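Local coordinates for magnetosome protein MamA (Magnetospirillum gryphiswaldense, PDB 3AS8) that probably acts as a tetratricopeptide-repeat scaffold at the magnetosome, recognising copies of itself to build a larger complex and offering surfaces for other proteins, at residues Val29-Glu32 / Gln33-Asp36; Asp38-Val42 / Glu43-His47; Leu94-Pro97 / Leu98-Val102. All blocks are in the same frame, centred on the assembly; numbering follows the deposited sequence.

How the contacts relate
All three contacts are local ones in an all-helical tetratricopeptide-repeat chain, and they follow one another in sequence. Contacts 1 and 2 are neighbours, their centres 10 Å apart: contact 1 covers the last part of helix 24-31 and the turn after it, contact 2 starts helix 42-54, and together they frame the connection between the two. They also touch, the rings of Y35 and F40 meeting at 3.6 Å between Y35 CE1 and F40 CE1, and L31 CD1 resting 3.8 Å from H47 CB. Contact 3, inside helix 92-105, stands apart, its centre 21 Å from that of contact 2 and 28 Å from that of contact 1; its nearest atoms are about 11 and 16 Å away, respectively.

Contact 1 of 3, residues Val29-Glu32 / Gln33-Asp36; sequences VMLE and QVYD
The amide of Q33 reaches back one turn to the carbonyl of V29, with Q33 NE2 donating to V29 O at 3.0 Å, in the turn that leaves helix 24-31 toward helix 42-54 in the tetratricopeptide-repeat fold. The bond is almost straight, 171° at the hydrogen. V29 O lies in the plane of the Q33 amide, whereas the amide nitrogen sits above the V29 carbonyl plane. With CG beside its own backbone N (chi1 -66°) and the chain extended beyond, Q33 runs back alongside V29 and M30, and the M30 methyl CE comes to 3.8 Å from Q33 NE2. V29 O is thus taken by the side chain, while Q33 N turns to M30 O, one residue nearer.

Backbone bonds hold the base of this side chain and the turn beyond it. L31 O accepts twice, from V34 N at 3.1 Å and from Y35 N at 2.9 Å. Beside this forked acceptor, L31 CD2 and V34 CG1 pack 4.1 Å apart, the two side chains pointing the same way. A water donates to both E32 O and Y35 O, bridging the turn after the helix.

M30 and Q33 lean on Y11 of helix 5-20, and L31 packs against H47 and L48 of helix 42-54. E32 OE2 is hydrogen-bonded to Y52 of that helix, while Y35 touches V44 and L48 there and R67 of helix 58-71.

Contact 2 of 3, residues Asp38-Val42 / Glu43-His47; sequences DAFDV and EVALH
D41 is the N-cap of helix 42-54 in this tetratricopeptide-repeat fold, and its carboxylate reaches forward to N-H groups of the first turn. With chi1 at 177°, which sets CG opposite the backbone N, D41 OD1 comes to 3.2 Å from V44 N, a bond made from above the carboxylate plane, and to E43 N in a weak, bent bond. The D41 and V44 side chains cross at about a right angle, with D41 CG 3.5 Å from V44 CG2. D41 OD2 forms a salt bridge with R12 of helix 5-20, which probably steadies the cap.

Packing is tight on the inner side. The outer end of the F40 ring meets the A45 methyl obliquely, F40 CZ lying 3.2 Å from A45 CB, and both also touch Y35 of the preceding loop and S68 of helix 58-71. The regular helix bonds begin here, A45 N donating to D41 O at 2.9 Å and L46 N to V42 O.

The polar end of the cap is the looser, hydrated part: a water donates to D41 OD1, the same oxygen that takes the N-H groups, and accepts from E43 N. One turn on, E43 O takes two bonds from H47, one from its backbone N and one from its ring, where H47 ND1 donates at 2.8 Å with the carbonyl oxygen close to the ring plane.

Contact 3 of 3, residues Leu94-Pro97 / Leu98-Val102; sequences LAVP and LLVKV
This is a one-turn contact along a proline-containing helix, the middle of helix 92-105 in the tetratricopeptide-repeat array. P97 has no N-H to give to the preceding turn, and the helix is kinked there; A95, V96 and P97 then offer their carbonyls to the next turn. L99 N donates to A95 O at 3.0 Å and V100 N to V96 O at 2.9 Å, both almost straight, the first with 176° at the hydrogen. K101 N reaches P97 O at 3.2 Å, a more bent bond.

The side chains of the later turn lie back over carbonyls of the turn before. L98 and L99 each hold CG beside their own backbone N (chi1 -66° and -58°), directing it toward the preceding turn. L98 CD1 thereby comes to 3.7 Å from L94 O, and L99 CG to 3.5 Å from A95 O. V100 is closer still: its CG2 branch rests 3.2 Å from V96 O and also meets V96 CG1 at 4.3 Å, an apolar contact one turn apart. On the buried side the A95 methyl faces L99 CD1 at a looser 4.4 Å.

K101 heads away from this turn, its NZ forming a salt bridge with D74. L94 and A95 pack on Y86 of helix 76-88, while V96 touches A119, and L99 and V100 both touch L116, of helix 110-122, so the kinked helix is flanked by the helices that precede and follow it.

Contact 1 of 3, residues Val29-Glu32 / Gln33-Asp36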
loop_
_atom_site.group_PDB
_atom_site.type_symbol
_atom_site.label_atom_id
_atom_site.label_comp_id
_atom_site.label_asym_id
_atom_site.label_seq_id
_atom_site.Cartn_x
_atom_site.Cartn_y
_atom_site.Cartn_z
ATOM N N VAL A 29 20.204 3.439 10.871
ATOM C CA VAL A 29 21.382 3.905 11.606
ATOM C C VAL A 29 21.659 5.413 11.385
ATOM O O VAL A 29 21.886 6.158 12.319
ATOM C CB VAL A 29 22.662 3.092 11.263
ATOM C CG1 VAL A 29 23.875 3.798 11.827
ATOM C CG2 VAL A 29 22.546 1.575 11.806
ATOM N N MET A 30 21.676 5.847 10.152
ATOM C CA MET A 30 21.925 7.262 9.837
ATOM C C MET A 30 20.767 8.170 10.194
ATOM O O MET A 30 20.969 9.253 10.783
ATOM C CB MET A 30 22.266 7.445 8.353
ATOM C CG MET A 30 23.578 6.779 7.820
ATOM S SD MET A 30 25.070 7.479 8.549
ATOM C CE MET A 30 25.541 6.219 9.700
ATOM N N LEU A 31 19.553 7.820 9.799
ATOM C CA LEU A 31 18.431 8.790 9.959
ATOM C C LEU A 31 18.004 8.969 11.403
ATOM O O LEU A 31 17.505 10.034 11.775
ATOM C CB LEU A 31 17.249 8.528 9.013
ATOM C CG LEU A 31 17.448 8.707 7.486
ATOM C CD1 LEU A 31 16.257 8.150 6.644
ATOM C CD2 LEU A 31 17.938 10.084 7.044
ATOM N N GLU A 32 18.256 7.978 12.244
ATOM C CA GLU A 32 18.019 8.135 13.663
ATOM C C GLU A 32 18.836 9.293 14.269
ATOM O O GLU A 32 18.461 9.843 15.316
ATOM C CB GLU A 32 18.416 6.857 14.399
ATOM C CG GLU A 32 17.308 5.817 14.428
ATOM C CD GLU A 32 17.649 4.525 15.216
ATOM O OE1 GLU A 32 18.842 4.224 15.453
ATOM O OE2 GLU A 32 16.699 3.811 15.600
ATOM N N GLN A 33 19.939 9.639 13.621
ATOM C CA GLN A 33 20.857 10.633 14.139
ATOM C C GLN A 33 20.498 12.023 13.672
ATOM O O GLN A 33 21.184 12.992 14.049
ATOM C CB GLN A 33 22.291 10.287 13.702
ATOM C CG GLN A 33 22.771 8.995 14.322
ATOM C CD GLN A 33 24.186 8.655 13.930
ATOM O OE1 GLN A 33 25.107 9.322 14.394
ATOM N NE2 GLN A 33 24.376 7.618 13.090
ATOM N N VAL A 34 19.490 12.132 12.797
ATOM C CA VAL A 34 18.958 13.447 12.428
ATOM C C VAL A 34 17.462 13.653 12.709
ATOM O O VAL A 34 17.011 14.809 12.827
ATOM C CB VAL A 34 19.290 13.862 10.961
ATOM C CG1 VAL A 34 18.846 12.866 9.926
ATOM C CG2 VAL A 34 18.678 15.242 10.683
ATOM N N TYR A 35 16.692 12.568 12.833
ATOM C CA TYR A 35 15.255 12.703 13.049
ATOM C C TYR A 35 15.024 13.402 14.381
ATOM O O TYR A 35 15.613 13.034 15.378
ATOM C CB TYR A 35 14.511 11.341 13.028
ATOM C CG TYR A 35 13.078 11.492 13.441
ATOM C CD1 TYR A 35 12.170 12.160 12.608
ATOM C CD2 TYR A 35 12.620 11.013 14.658
ATOM C CE1 TYR A 35 10.802 12.384 12.998
ATOM C CE2 TYR A 35 11.243 11.190 15.048
ATOM C CZ TYR A 35 10.364 11.891 14.216
ATOM O OH TYR A 35 9.054 12.070 14.605
ATOM N N ASP A 36 14.087 14.347 14.392
ATOM C CA ASP A 36 13.796 15.140 15.586
ATOM C C ASP A 36 12.317 15.500 15.475
ATOM O O ASP A 36 11.949 16.210 14.546
ATOM C CB ASP A 36 14.686 16.405 15.601
ATOM C CG ASP A 36 14.446 17.279 16.816
ATOM O OD1 ASP A 36 15.295 18.147 17.090
ATOM O OD2 ASP A 36 13.427 17.054 17.507
HETATM O O HOH W 1 18.483 12.470 16.082
#

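Contact 2 of 3, residues Asp38-Val42 / Glu43-His47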
loop_
_atom_site.group_PDB
_atom_site.type_symbol
_atom_site.label_atom_id
_atom_site.label_comp_id
_atom_site.label_asym_id
_atom_site.label_seq_id
_atom_site.Cartn_x
_atom_site.Cartn_y
_atom_site.Cartn_z
ATOM N N ASP A 38 10.596 17.642 17.081
ATOM C CA ASP A 38 10.282 19.097 17.272
ATOM C C ASP A 38 10.643 19.923 16.041
ATOM O O ASP A 38 9.880 20.823 15.669
ATOM C CB ASP A 38 10.988 19.725 18.471
ATOM C CG ASP A 38 11.216 18.750 19.580
ATOM O OD1 ASP A 38 12.382 18.280 19.683
ATOM O OD2 ASP A 38 10.230 18.447 20.308
ATOM N N ALA A 39 11.800 19.625 15.423
ATOM C CA ALA A 39 12.178 20.257 14.149
ATOM C C ALA A 39 11.834 19.243 13.058
ATOM O O ALA A 39 12.705 18.727 12.337
ATOM C CB ALA A 39 13.665 20.641 14.129
ATOM N N PHE A 40 10.543 18.970 12.936
ATOM C CA PHE A 40 10.061 17.939 12.014
ATOM C C PHE A 40 10.378 18.096 10.478
ATOM O O PHE A 40 10.044 19.104 9.880
ATOM C CB PHE A 40 8.572 17.750 12.222
ATOM C CG PHE A 40 8.077 16.462 11.648
ATOM C CD1 PHE A 40 8.254 15.264 12.350
ATOM C CD2 PHE A 40 7.523 16.423 10.355
ATOM C CE1 PHE A 40 7.837 14.072 11.808
ATOM C CE2 PHE A 40 7.099 15.211 9.810
ATOM C CZ PHE A 40 7.260 14.057 10.528
ATOM N N ASP A 41 10.946 17.048 9.847
ATOM C CA ASP A 41 11.365 17.036 8.411
ATOM C C ASP A 41 10.688 15.858 7.712
ATOM O O ASP A 41 10.996 14.713 8.066
ATOM C CB ASP A 41 12.884 16.874 8.375
ATOM C CG ASP A 41 13.502 16.764 6.946
ATOM O OD1 ASP A 41 12.934 16.213 5.953
ATOM O OD2 ASP A 41 14.655 17.219 6.830
ATOM N N VAL A 42 9.790 16.122 6.737
ATOM C CA VAL A 42 8.869 15.056 6.208
ATOM C C VAL A 42 9.661 14.009 5.431
ATOM O O VAL A 42 9.381 12.810 5.511
ATOM C CB VAL A 42 7.667 15.611 5.354
ATOM C CG1 VAL A 42 8.117 16.284 4.101
ATOM C CG2 VAL A 42 6.688 14.485 4.963
ATOM N N GLU A 43 10.714 14.440 4.761
ATOM C CA GLU A 43 11.488 13.516 3.917
ATOM C C GLU A 43 12.331 12.548 4.775
ATOM O O GLU A 43 12.492 11.362 4.413
ATOM C CB GLU A 43 12.314 14.373 2.982
ATOM C CG GLU A 43 12.492 13.845 1.598
ATOM C CD GLU A 43 11.222 13.482 0.880
ATOM O OE1 GLU A 43 11.207 12.365 0.310
ATOM O OE2 GLU A 43 10.266 14.284 0.851
ATOM N N VAL A 44 12.800 13.048 5.929
ATOM C CA VAL A 44 13.502 12.261 6.907
ATOM C C VAL A 44 12.475 11.300 7.559
ATOM O O VAL A 44 12.717 10.067 7.589
ATOM C CB VAL A 44 14.230 13.150 7.940
ATOM C CG1 VAL A 44 14.642 12.317 9.175
ATOM C CG2 VAL A 44 15.464 13.869 7.262
ATOM N N ALA A 45 11.303 11.815 7.998
ATOM C CA ALA A 45 10.304 10.938 8.626
ATOM C C ALA A 45 9.762 9.827 7.671
ATOM O O ALA A 45 9.579 8.669 8.073
ATOM C CB ALA A 45 9.130 11.742 9.263
ATOM N N LEU A 46 9.575 10.171 6.411
ATOM C CA LEU A 46 9.123 9.238 5.417
ATOM C C LEU A 46 10.116 8.106 5.172
ATOM O O LEU A 46 9.734 6.924 5.167
ATOM C CB LEU A 46 8.883 9.942 4.138
ATOM C CG LEU A 46 8.716 9.037 2.903
ATOM C CD1 LEU A 46 7.455 8.062 3.053
ATOM C CD2 LEU A 46 8.574 9.833 1.631
ATOM N N HIS A 47 11.383 8.460 4.953
ATOM C CA HIS A 47 12.391 7.454 4.709
ATOM C C HIS A 47 12.738 6.597 5.941
ATOM O O HIS A 47 12.918 5.381 5.830
ATOM C CB HIS A 47 13.545 8.110 3.967
ATOM C CG HIS A 47 13.181 8.437 2.552
ATOM N ND1 HIS A 47 12.725 9.686 2.151
ATOM C CD2 HIS A 47 13.055 7.627 1.471
ATOM C CE1 HIS A 47 12.421 9.640 0.861
ATOM N NE2 HIS A 47 12.619 8.411 0.424
HETATM O O HOH W 2 11.209 17.373 4.246
#

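Contact 3 of 3, residues Leu94-Pro97 / Leu98-Val102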
loop_
_atom_site.group_PDB
_atom_site.type_symbol
_atom_site.label_atom_id
_atom_site.label_comp_id
_atom_site.label_asym_id
_atom_site.label_seq_id
_atom_site.Cartn_x
_atom_site.Cartn_y
_atom_site.Cartn_z
ATOM N N LEU A 94 -8.291 2.684 8.680
ATOM C CA LEU A 94 -7.366 3.800 8.455
ATOM C C LEU A 94 -6.835 3.820 6.998
ATOM O O LEU A 94 -6.422 4.873 6.469
ATOM C CB LEU A 94 -6.187 3.707 9.457
ATOM C CG LEU A 94 -6.621 3.793 10.925
ATOM C CD1 LEU A 94 -5.388 3.853 11.857
ATOM C CD2 LEU A 94 -7.568 5.027 11.117
ATOM N N ALA A 95 -6.793 2.648 6.420
ATOM C CA ALA A 95 -6.244 2.452 5.078
ATOM C C ALA A 95 -7.141 3.120 4.041
ATOM O O ALA A 95 -6.661 3.766 3.160
ATOM C CB ALA A 95 -6.060 0.939 4.816
ATOM N N VAL A 96 -8.476 3.082 4.230
ATOM C CA VAL A 96 -9.393 3.459 3.165
ATOM C C VAL A 96 -9.230 4.894 2.658
ATOM O O VAL A 96 -9.033 5.102 1.447
ATOM C CB VAL A 96 -10.876 3.091 3.586
ATOM C CG1 VAL A 96 -11.852 3.903 2.840
ATOM C CG2 VAL A 96 -11.048 1.582 3.413
ATOM N N PRO A 97 -9.301 5.895 3.570
ATOM C CA PRO A 97 -9.152 7.273 3.094
ATOM C C PRO A 97 -7.823 7.566 2.388
ATOM O O PRO A 97 -7.808 8.339 1.432
ATOM C CB PRO A 97 -9.277 8.143 4.374
ATOM C CG PRO A 97 -9.733 7.221 5.458
ATOM C CD PRO A 97 -9.576 5.800 5.018
ATOM N N LEU A 98 -6.741 6.946 2.828
ATOM C CA LEU A 98 -5.452 7.180 2.223
ATOM C C LEU A 98 -5.423 6.583 0.805
ATOM O O LEU A 98 -4.990 7.231 -0.147
ATOM C CB LEU A 98 -4.320 6.560 3.103
ATOM C CG LEU A 98 -4.091 7.205 4.519
ATOM C CD1 LEU A 98 -3.218 6.311 5.449
ATOM C CD2 LEU A 98 -3.516 8.591 4.428
ATOM N N LEU A 99 -5.868 5.329 0.691
ATOM C CA LEU A 99 -5.908 4.674 -0.621
ATOM C C LEU A 99 -6.906 5.327 -1.610
ATOM O O LEU A 99 -6.613 5.345 -2.787
ATOM C CB LEU A 99 -6.151 3.154 -0.497
ATOM C CG LEU A 99 -5.141 2.391 0.317
ATOM C CD1 LEU A 99 -5.572 0.898 0.483
ATOM C CD2 LEU A 99 -3.690 2.482 -0.192
ATOM N N VAL A 100 -8.075 5.816 -1.160
ATOM C CA VAL A 100 -8.927 6.618 -2.016
ATOM C C VAL A 100 -8.165 7.789 -2.586
ATOM O O VAL A 100 -8.268 8.100 -3.767
ATOM C CB VAL A 100 -10.231 7.054 -1.278
ATOM C CG1 VAL A 100 -11.134 8.132 -2.086
ATOM C CG2 VAL A 100 -11.046 5.794 -0.903
ATOM N N LYS A 101 -7.403 8.491 -1.744
ATOM C CA LYS A 101 -6.737 9.693 -2.191
ATOM C C LYS A 101 -5.608 9.347 -3.117
ATOM O O LYS A 101 -5.399 9.996 -4.146
ATOM C CB LYS A 101 -6.230 10.460 -0.956
ATOM C CG LYS A 101 -5.403 11.722 -1.284
ATOM C CD LYS A 101 -4.748 12.271 0.035
ATOM C CE LYS A 101 -4.316 13.724 -0.099
ATOM N NZ LYS A 101 -5.422 14.671 -0.087
ATOM N N VAL A 102 -4.898 8.285 -2.826
ATOM C CA VAL A 102 -3.791 7.887 -3.701
ATOM C C VAL A 102 -4.343 7.411 -5.038
ATOM O O VAL A 102 -3.841 7.836 -6.078
ATOM C CB VAL A 102 -2.916 6.787 -3.097
ATOM C CG1 VAL A 102 -1.932 6.297 -4.097
ATOM C CG2 VAL A 102 -2.250 7.250 -1.789
#